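Local coordinates for protein lipolytic enzyme (Clostridium thermocellum, PDB 2VPT) that probably removes acetyl groups from xylan, serving as the family 3 carbohydrate esterase catalytic domain of a larger cellulosomal protein, at residues L161-F166 against A188-K193; L123-Y128 against K154-V159; L89-N94 against T105-L110. All coordinates share one frame; numbering follows the deposited sequence.

Interaction 1: residues L161-F166 against A188-K193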
loop_
_atom_site.group_PDB
_atom_site.type_symbol
_atom_site.label_atom_id
_atom_site.label_comp_id
_atom_site.label_asym_id
_atom_site.label_seq_id
_atom_site.Cartn_x
_atom_site.Cartn_y
_atom_site.Cartn_z
ATOM N N LEU A 161 21.506 -4.550 -5.570
ATOM C CA LEU A 161 20.848 -4.938 -4.330
ATOM C C LEU A 161 21.190 -6.361 -3.898
ATOM O O LEU A 161 21.133 -6.700 -2.706
ATOM C CB LEU A 161 19.326 -4.759 -4.435
ATOM C CG LEU A 161 18.846 -3.334 -4.737
ATOM C CD1 LEU A 161 17.336 -3.268 -4.769
ATOM C CD2 LEU A 161 19.405 -2.333 -3.724
ATOM N N SER A 162 21.560 -7.208 -4.863
ATOM C CA SER A 162 21.951 -8.582 -4.545
ATOM C C SER A 162 23.237 -8.708 -3.729
ATOM O O SER A 162 23.519 -9.802 -3.229
ATOM C CB SER A 162 22.088 -9.412 -5.819
ATOM O OG SER A 162 23.081 -8.884 -6.678
ATOM N N GLU A 163 23.979 -7.610 -3.569
ATOM C CA GLU A 163 25.180 -7.612 -2.716
ATOM C C GLU A 163 24.837 -7.528 -1.224
ATOM O O GLU A 163 25.736 -7.605 -0.366
ATOM C CB GLU A 163 26.144 -6.497 -3.130
ATOM C CG GLU A 163 25.871 -5.132 -2.497
ATOM C CD GLU A 163 26.786 -4.048 -3.008
ATOM O OE1 GLU A 163 27.331 -4.176 -4.124
ATOM O OE2 GLU A 163 26.949 -3.042 -2.288
ATOM N N ILE A 164 23.554 -7.371 -0.904
ATOM C CA ILE A 164 23.065 -7.450 0.466
ATOM C C ILE A 164 23.702 -8.618 1.217
ATOM O O ILE A 164 23.823 -9.720 0.681
ATOM C CB ILE A 164 21.499 -7.541 0.499
ATOM C CG1 ILE A 164 20.973 -7.452 1.934
ATOM C CG2 ILE A 164 21.017 -8.820 -0.204
ATOM C CD1 ILE A 164 19.464 -7.210 2.007
ATOM N N GLN A 165 24.131 -8.338 2.447
ATOM C CA GLN A 165 24.572 -9.368 3.382
ATOM C C GLN A 165 23.321 -10.055 3.904
ATOM O O GLN A 165 22.781 -9.690 4.946
ATOM C CB GLN A 165 25.381 -8.727 4.529
ATOM C CG GLN A 165 25.722 -9.647 5.716
ATOM C CD GLN A 165 24.772 -9.510 6.923
ATOM O OE1 GLN A 165 24.447 -10.502 7.580
ATOM N NE2 GLN A 165 24.342 -8.284 7.220
ATOM N N PHE A 166 22.847 -11.041 3.160
ATOM C CA PHE A 166 21.513 -11.580 3.369
ATOM C C PHE A 166 21.447 -12.583 4.509
ATOM O O PHE A 166 22.215 -13.538 4.551
ATOM C CB PHE A 166 20.999 -12.221 2.078
ATOM C CG PHE A 166 19.576 -12.684 2.164
ATOM C CD1 PHE A 166 18.541 -11.764 2.217
ATOM C CD2 PHE A 166 19.271 -14.041 2.200
ATOM C CE1 PHE A 166 17.220 -12.187 2.306
ATOM C CE2 PHE A 166 17.955 -14.473 2.292
ATOM C CZ PHE A 166 16.927 -13.542 2.341
ATOM N N ALA A 188 17.962 0.009 1.413
ATOM C CA ALA A 188 18.122 1.457 1.347
ATOM C C ALA A 188 19.596 1.876 1.344
ATOM O O ALA A 188 19.992 2.780 0.618
ATOM C CB ALA A 188 17.412 2.120 2.513
ATOM N N ASN A 189 20.390 1.209 2.172
ATOM C CA ASN A 189 21.823 1.526 2.224
ATOM C C ASN A 189 22.557 1.233 0.932
ATOM O O ASN A 189 23.471 1.964 0.561
ATOM C CB ASN A 189 22.467 0.908 3.457
ATOM C CG ASN A 189 22.225 1.782 4.696
ATOM O OD1 ASN A 189 21.242 1.630 5.391
ATOM N ND2 ASN A 189 23.099 2.758 4.906
ATOM N N ILE A 190 22.111 0.203 0.204
ATOM C CA ILE A 190 22.718 -0.126 -1.081
ATOM C C ILE A 190 22.266 0.877 -2.152
ATOM O O ILE A 190 23.072 1.351 -2.940
ATOM C CB ILE A 190 22.437 -1.578 -1.487
ATOM C CG1 ILE A 190 22.988 -2.557 -0.439
ATOM C CG2 ILE A 190 23.031 -1.874 -2.870
ATOM C CD1 ILE A 190 22.462 -3.967 -0.561
ATOM N N TRP A 191 20.979 1.242 -2.185
ATOM C CA TRP A 191 20.579 2.328 -3.063
ATOM C C TRP A 191 21.439 3.570 -2.812
ATOM O O TRP A 191 21.877 4.224 -3.755
ATOM C CB TRP A 191 19.114 2.730 -2.850
ATOM C CG TRP A 191 18.070 1.807 -3.463
ATOM C CD1 TRP A 191 17.334 0.886 -2.804
ATOM C CD2 TRP A 191 17.649 1.747 -4.841
ATOM N NE1 TRP A 191 16.472 0.246 -3.674
ATOM C CE2 TRP A 191 16.647 0.769 -4.925
ATOM C CE3 TRP A 191 18.014 2.432 -6.003
ATOM C CZ2 TRP A 191 16.014 0.444 -6.137
ATOM C CZ3 TRP A 191 17.393 2.110 -7.200
ATOM C CH2 TRP A 191 16.397 1.135 -7.252
ATOM N N TYR A 192 21.627 3.928 -1.538
ATOM C CA TYR A 192 22.433 5.095 -1.210
ATOM C C TYR A 192 23.837 4.964 -1.805
ATOM O O TYR A 192 24.308 5.860 -2.486
ATOM C CB TYR A 192 22.475 5.304 0.304
ATOM C CG TYR A 192 23.276 6.523 0.726
ATOM C CD1 TYR A 192 22.660 7.752 0.904
ATOM C CD2 TYR A 192 24.646 6.439 0.923
ATOM C CE1 TYR A 192 23.386 8.862 1.289
ATOM C CE2 TYR A 192 25.376 7.538 1.318
ATOM C CZ TYR A 192 24.745 8.746 1.479
ATOM O OH TYR A 192 25.482 9.851 1.873
ATOM N N LYS A 193 24.477 3.840 -1.532
ATOM C CA LYS A 193 25.831 3.575 -2.051
ATOM C C LYS A 193 25.953 3.853 -3.547
ATOM O O LYS A 193 26.889 4.508 -4.009
ATOM C CB LYS A 193 26.227 2.138 -1.723
ATOM C CG LYS A 193 27.528 1.657 -2.372
ATOM C CD LYS A 193 27.840 0.240 -1.959
ATOM C CE LYS A 193 29.023 -0.298 -2.751
ATOM N NZ LYS A 193 29.344 -1.684 -2.397
#
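Leu161 and Ile190 bring their CA atoms to 6.1 Å of each other where the short 3-10 turn 161-163, just past strand 156-159, comes up against helix 181-203. The leucine works with both of its branches. Its CG lies beside its own backbone N and opposite the carbonyl carbon (chi1 -59°), which swings the fork across to the helix. Leu161 CD2 sits over one face of the Trp191 indole in a CH-pi contact, 4.1 Å from the centroid of the five-membered ring and 19° off its normal. Leu161 CD2 also touches Ile190 CG2 at 3.8 Å, and Leu161 CD1 meets Trp191 NE1 at 3.8 Å. Ile190 sends its CD1 against the turn itself, 3.6 Å from Ile164 N and 3.7 Å from Leu161 O, the two atoms that are joined by the 3-10 hydrogen bond. Toward solvent the chemistry changes. Lys193, extended along its whole length, meets Glu163 from the opposite direction, and Lys193 NZ reaches Glu163 OE2 at 2.8 Å in a salt bridge, on the syn side and 27° out of the carboxylate plane. The other oxygen, OE1, is hydrogen-bonded to Tyr194 OH, so both carboxylate oxygens are tied to the same helix. Trp191 itself stacks with Tyr27 and Phe88. A C-terminal helix laid over one face of the sheet in this way belongs to the three-layer alpha/beta/alpha sandwich of SGNH hydrolases.

Interaction 2: residues L123-Y128 against K154-V159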
loop_
_atom_site.group_PDB
_atom_site.type_symbol
_atom_site.label_atom_id
_atom_site.label_comp_id
_atom_site.label_asym_id
_atom_site.label_seq_id
_atom_site.Cartn_x
_atom_site.Cartn_y
_atom_site.Cartn_z
ATOM N N LEU A 123 18.478 7.190 -14.902
ATOM C CA LEU A 123 17.810 5.929 -14.573
ATOM C C LEU A 123 18.731 4.993 -13.808
ATOM O O LEU A 123 19.869 4.755 -14.201
ATOM C CB LEU A 123 17.326 5.248 -15.863
ATOM C CG LEU A 123 16.612 3.897 -15.729
ATOM C CD1 LEU A 123 15.291 3.983 -14.956
ATOM C CD2 LEU A 123 16.346 3.281 -17.115
ATOM N N PHE A 124 18.232 4.481 -12.694
ATOM C CA PHE A 124 18.873 3.429 -11.922
ATOM C C PHE A 124 18.038 2.174 -12.038
ATOM O O PHE A 124 16.818 2.227 -11.914
ATOM C CB PHE A 124 18.997 3.844 -10.455
ATOM C CG PHE A 124 19.959 4.970 -10.233
ATOM C CD1 PHE A 124 21.294 4.707 -10.073
ATOM C CD2 PHE A 124 19.543 6.289 -10.236
ATOM C CE1 PHE A 124 22.204 5.723 -9.881
ATOM C CE2 PHE A 124 20.460 7.319 -10.050
ATOM C CZ PHE A 124 21.788 7.024 -9.869
ATOM N N VAL A 125 18.708 1.053 -12.291
ATOM C CA VAL A 125 18.065 -0.249 -12.449
ATOM C C VAL A 125 18.652 -1.202 -11.425
ATOM O O VAL A 125 19.869 -1.416 -11.413
ATOM C CB VAL A 125 18.265 -0.801 -13.867
ATOM C CG1 VAL A 125 17.621 -2.191 -13.985
ATOM C CG2 VAL A 125 17.663 0.173 -14.899
ATOM N N ALA A 126 17.793 -1.782 -10.588
ATOM C CA ALA A 126 18.199 -2.696 -9.525
ATOM C C ALA A 126 17.960 -4.169 -9.848
ATOM O O ALA A 126 17.001 -4.517 -10.541
ATOM C CB ALA A 126 17.462 -2.354 -8.240
ATOM N N ASP A 127 18.830 -5.030 -9.324
ATOM C CA ASP A 127 18.497 -6.444 -9.174
ATOM C C ASP A 127 17.869 -6.714 -7.794
ATOM O O ASP A 127 17.565 -5.759 -7.063
ATOM C CB ASP A 127 19.687 -7.356 -9.530
ATOM C CG ASP A 127 20.803 -7.348 -8.519
ATOM O OD1 ASP A 127 20.760 -6.574 -7.546
ATOM O OD2 ASP A 127 21.747 -8.159 -8.715
ATOM N N TYR A 128 17.626 -7.976 -7.452
ATOM C CA TYR A 128 16.917 -8.353 -6.235
ATOM C C TYR A 128 17.831 -8.956 -5.182
ATOM O O TYR A 128 18.852 -9.574 -5.479
ATOM C CB TYR A 128 15.802 -9.365 -6.565
ATOM C CG TYR A 128 14.630 -8.769 -7.299
ATOM C CD1 TYR A 128 13.447 -8.520 -6.644
ATOM C CD2 TYR A 128 14.699 -8.463 -8.662
ATOM C CE1 TYR A 128 12.355 -7.982 -7.314
ATOM C CE2 TYR A 128 13.621 -7.917 -9.325
ATOM C CZ TYR A 128 12.452 -7.662 -8.640
ATOM O OH TYR A 128 11.365 -7.130 -9.319
ATOM N N LYS A 154 23.912 6.132 -22.649
ATOM C CA LYS A 154 22.719 6.363 -21.818
ATOM C C LYS A 154 23.074 6.522 -20.352
ATOM O O LYS A 154 23.934 5.817 -19.821
ATOM C CB LYS A 154 21.713 5.218 -21.975
ATOM C CG LYS A 154 21.001 5.185 -23.327
ATOM C CD LYS A 154 20.074 6.386 -23.498
ATOM C CE LYS A 154 18.992 6.166 -24.552
ATOM N NZ LYS A 154 19.498 6.297 -25.948
ATOM N N LYS A 155 22.380 7.451 -19.700
ATOM C CA LYS A 155 22.550 7.692 -18.276
ATOM C C LYS A 155 21.743 6.661 -17.465
ATOM O O LYS A 155 20.750 6.999 -16.814
ATOM C CB LYS A 155 22.153 9.139 -17.939
ATOM C CG LYS A 155 23.085 10.176 -18.583
ATOM C CD LYS A 155 22.630 11.602 -18.345
ATOM C CE LYS A 155 23.687 12.588 -18.807
ATOM N NZ LYS A 155 23.222 13.992 -18.702
ATOM N N VAL A 156 22.190 5.407 -17.525
ATOM C CA VAL A 156 21.587 4.288 -16.789
ATOM C C VAL A 156 22.665 3.589 -15.966
ATOM O O VAL A 156 23.790 3.362 -16.447
ATOM C CB VAL A 156 20.842 3.305 -17.733
ATOM C CG1 VAL A 156 21.797 2.695 -18.776
ATOM C CG2 VAL A 156 20.118 2.217 -16.942
ATOM N N TYR A 157 22.332 3.254 -14.723
ATOM C CA TYR A 157 23.291 2.775 -13.744
ATOM C C TYR A 157 22.696 1.604 -12.993
ATOM O O TYR A 157 21.510 1.615 -12.671
ATOM C CB TYR A 157 23.638 3.913 -12.760
ATOM C CG TYR A 157 24.121 5.146 -13.482
ATOM C CD1 TYR A 157 25.455 5.260 -13.869
ATOM C CD2 TYR A 157 23.249 6.169 -13.825
ATOM C CE1 TYR A 157 25.903 6.379 -14.557
ATOM C CE2 TYR A 157 23.686 7.298 -14.519
ATOM C CZ TYR A 157 25.015 7.387 -14.887
ATOM O OH TYR A 157 25.467 8.499 -15.578
ATOM N N PHE A 158 23.517 0.603 -12.716
ATOM C CA PHE A 158 23.112 -0.614 -12.038
ATOM C C PHE A 158 23.230 -0.451 -10.532
ATOM O O PHE A 158 24.222 0.053 -10.014
ATOM C CB PHE A 158 23.997 -1.782 -12.521
ATOM C CG PHE A 158 23.718 -3.100 -11.855
ATOM C CD1 PHE A 158 22.445 -3.654 -11.843
ATOM C CD2 PHE A 158 24.742 -3.810 -11.270
ATOM C CE1 PHE A 158 22.222 -4.873 -11.234
ATOM C CE2 PHE A 158 24.522 -5.026 -10.674
ATOM C CZ PHE A 158 23.256 -5.559 -10.651
ATOM N N VAL A 159 22.207 -0.895 -9.819
ATOM C CA VAL A 159 22.189 -0.910 -8.367
ATOM C C VAL A 159 22.149 -2.364 -7.925
ATOM O O VAL A 159 21.143 -3.064 -8.100
ATOM C CB VAL A 159 20.989 -0.126 -7.814
ATOM C CG1 VAL A 159 20.955 -0.213 -6.282
ATOM C CG2 VAL A 159 21.034 1.330 -8.314
#
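Strands 122-126 and 156-159 are the parallel ends of a beta-alpha-beta crossover that runs through helix 142-151, and they pair Leu123 with Val156 through to Ala126 with Val159. The axes of the short strand segments lie at 30° to each other. The ladder follows the parallel rule: Leu123 and Val125 each use both N and O, bonding to residues on either side of their pairing partner. Leu123 N donates to Lys155 O (3.0 Å) and Tyr157 N to Leu123 O (2.9 Å), after which Val125 repeats the pattern with Tyr157 O and Val159 N. A longer bond, Asp127 N to Val159 O at 3.3 Å, closes the series. On one face, Val156 CG2 touches both Leu123 CD2 (3.9 Å) and Val125 CG2 (3.8 Å), beneath helices 104-117 and 142-151. On the other, looking toward helix 181-203, Phe124 CD1 rests on Tyr157 CB (3.7 Å) and Val159 CG2 (3.8 Å). The Phe124 and Tyr157 rings meet obliquely, their planes at 37°. Phe158, with CG anti to its backbone N, slants toward the C-terminal end of strand 122-126, where Phe158 CZ brings the ring edge to Asp127 OD2 at 3.6 Å, the carboxylate and ring planes 77° apart. The polar partner of that oxygen is Ser162 OG, through a hydrogen bond. Twisted parallel pairing with helices on both faces is the central layer of the SGNH alpha/beta/alpha fold.

Interaction 3: residues L89-N94 against T105-L110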
loop_
_atom_site.group_PDB
_atom_site.type_symbol
_atom_site.label_atom_id
_atom_site.label_comp_id
_atom_site.label_asym_id
_atom_site.label_seq_id
_atom_site.Cartn_x
_atom_site.Cartn_y
_atom_site.Cartn_z
ATOM N N LEU A 89 14.254 2.160 -10.840
ATOM C CA LEU A 89 13.473 1.060 -11.411
ATOM C C LEU A 89 13.898 -0.271 -10.791
ATOM O O LEU A 89 15.071 -0.630 -10.796
ATOM C CB LEU A 89 13.665 1.042 -12.934
ATOM C CG LEU A 89 12.891 -0.036 -13.691
ATOM C CD1 LEU A 89 11.392 0.188 -13.567
ATOM C CD2 LEU A 89 13.303 -0.077 -15.146
ATOM N N TRP A 90 12.934 -1.012 -10.277
ATOM C CA TRP A 90 13.191 -2.290 -9.636
ATOM C C TRP A 90 12.044 -3.208 -10.020
ATOM O O TRP A 90 10.962 -3.167 -9.417
ATOM C CB TRP A 90 13.321 -2.104 -8.114
ATOM C CG TRP A 90 13.728 -3.332 -7.375
ATOM C CD1 TRP A 90 14.170 -4.509 -7.908
ATOM C CD2 TRP A 90 13.736 -3.516 -5.956
ATOM N NE1 TRP A 90 14.430 -5.411 -6.915
ATOM C CE2 TRP A 90 14.195 -4.818 -5.701
ATOM C CE3 TRP A 90 13.409 -2.699 -4.873
ATOM C CZ2 TRP A 90 14.322 -5.317 -4.416
ATOM C CZ3 TRP A 90 13.551 -3.205 -3.598
ATOM C CH2 TRP A 90 13.999 -4.492 -3.381
ATOM N N ILE A 91 12.274 -4.040 -11.042
ATOM C CA ILE A 91 11.167 -4.756 -11.675
ATOM C C ILE A 91 11.638 -6.031 -12.361
ATOM O O ILE A 91 12.811 -6.165 -12.724
ATOM C CB ILE A 91 10.476 -3.808 -12.682
ATOM C CG1 ILE A 91 9.043 -4.233 -13.024
ATOM C CG2 ILE A 91 11.322 -3.608 -13.921
ATOM C CD1 ILE A 91 8.054 -4.127 -11.874
ATOM N N GLY A 92 10.716 -6.985 -12.492
ATOM C CA GLY A 92 10.932 -8.207 -13.281
ATOM C C GLY A 92 10.858 -9.487 -12.496
ATOM O O GLY A 92 10.780 -10.568 -13.079
ATOM N N GLY A 93 10.850 -9.401 -11.175
ATOM C CA GLY A 93 10.726 -10.578 -10.356
ATOM C C GLY A 93 9.414 -11.298 -10.611
ATOM O O GLY A 93 9.364 -12.527 -10.595
ATOM N N ASN A 94 8.346 -10.540 -10.831
ATOM C CA ASN A 94 7.055 -11.157 -11.060
ATOM C C ASN A 94 6.995 -11.796 -12.445
ATOM O O ASN A 94 6.299 -12.807 -12.618
ATOM C CB ASN A 94 5.889 -10.192 -10.855
ATOM C CG ASN A 94 5.690 -9.828 -9.410
ATOM O OD1 ASN A 94 5.493 -8.653 -9.075
ATOM N ND2 ASN A 94 5.752 -10.808 -8.546
ATOM N N THR A 105 14.509 -9.346 -22.376
ATOM C CA THR A 105 14.122 -8.475 -23.470
ATOM C C THR A 105 13.139 -7.381 -23.032
ATOM O O THR A 105 13.244 -6.223 -23.458
ATOM C CB THR A 105 13.526 -9.282 -24.660
ATOM O OG1 THR A 105 14.539 -10.136 -25.201
ATOM C CG2 THR A 105 13.036 -8.352 -25.731
ATOM N N GLY A 106 12.194 -7.746 -22.174
ATOM C CA GLY A 106 11.241 -6.783 -21.646
ATOM C C GLY A 106 11.920 -5.675 -20.853
ATOM O O GLY A 106 11.581 -4.507 -21.022
ATOM N N LEU A 107 12.893 -6.043 -20.025
ATOM C CA LEU A 107 13.634 -5.043 -19.238
ATOM C C LEU A 107 14.406 -4.095 -20.161
ATOM O O LEU A 107 14.368 -2.880 -19.996
ATOM C CB LEU A 107 14.563 -5.719 -18.240
ATOM C CG LEU A 107 15.348 -4.753 -17.345
ATOM C CD1 LEU A 107 14.387 -3.931 -16.462
ATOM C CD2 LEU A 107 16.369 -5.529 -16.522
ATOM N N SER A 108 15.100 -4.667 -21.145
ATOM C CA SER A 108 15.875 -3.881 -22.094
ATOM C C SER A 108 14.978 -2.892 -22.814
ATOM O O SER A 108 15.306 -1.718 -22.956
ATOM C CB SER A 108 16.543 -4.815 -23.117
ATOM O OG SER A 108 17.372 -4.076 -24.009
ATOM N N ASN A 109 13.829 -3.377 -23.281
ATOM C CA ASN A 109 12.885 -2.529 -23.990
ATOM C C ASN A 109 12.274 -1.446 -23.099
ATOM O O ASN A 109 12.026 -0.337 -23.551
ATOM C CB ASN A 109 11.770 -3.367 -24.641
ATOM C CG ASN A 109 12.273 -4.226 -25.772
ATOM O OD1 ASN A 109 13.371 -4.005 -26.302
ATOM N ND2 ASN A 109 11.488 -5.231 -26.132
ATOM N N LEU A 110 12.004 -1.792 -21.840
ATOM C CA LEU A 110 11.474 -0.814 -20.894
ATOM C C LEU A 110 12.471 0.314 -20.622
ATOM O O LEU A 110 12.078 1.465 -20.560
ATOM C CB LEU A 110 11.055 -1.521 -19.600
ATOM C CG LEU A 110 10.586 -0.606 -18.457
ATOM C CD1 LEU A 110 9.420 0.274 -18.897
ATOM C CD2 LEU A 110 10.180 -1.468 -17.276
#
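Leu89 and Leu110 meet tip to tip where strand 86-90 and the loop after it pack against helix 104-117, one of the helices that cover the largely parallel sheet of this SGNH hydrolase fold. Across the two segments every contact is apolar. Leu107 and Leu110, three residues apart and so on the same side of the helix, present one methyl each, CD1 and CD2 respectively. Opposite them, Leu89 offers CD2 and Ile91 offers CG2. Leu89 and Leu110 both carry CG anti to the backbone N (chi1 -179° and 175°), which extends each side chain toward the other, the two CD2 methyls 4.0 Å apart. Ile91 and Leu107 instead slide past each other in opposite directions, whereas Ile91 and Leu110 cross at about a right angle. Ile91 also touches Ile68 and Ile71 of helix 68-82, which in turn touch Leu107 and Leu110, respectively, so the two helices share one buried aliphatic seam.

Polar bonding runs elsewhere. The backbone of Leu89 is hydrogen-bonded to Phe124 and Ala126 of the adjoining strand, and Ile91 O accepts from Tyr138 OH. The chain then turns at Gly92 (phi 118°), which occupies the N-cap position of helix 93-99; Gly92 to Asn94 belong to the Gly-x-Asn-Asp block of the family. On the apolar side, Ile91 CG2 touches both leucines, 4.0 Å from Leu107 CD1 and 4.1 Å from Leu110 CD2.

In the fold
Interactions 2 and 3 are buried, and both reach the same sheet through strands 122-126 and 86-90, which are neighbours in it. Interaction 2 lies within the sheet and rests on a ladder of hydrogen bonds; interaction 3 lies between sheet and helix and uses methyl groups alone. Interaction 1, on the opposite face, is only partly buried: leucine and indole pack inward, and a salt bridge takes over near the surface. It meets interaction 2 at Asp127, just beyond the end of strand 122-126, and interaction 3 through Leu161 packing on Trp90. Chemistry thus follows depth and layer.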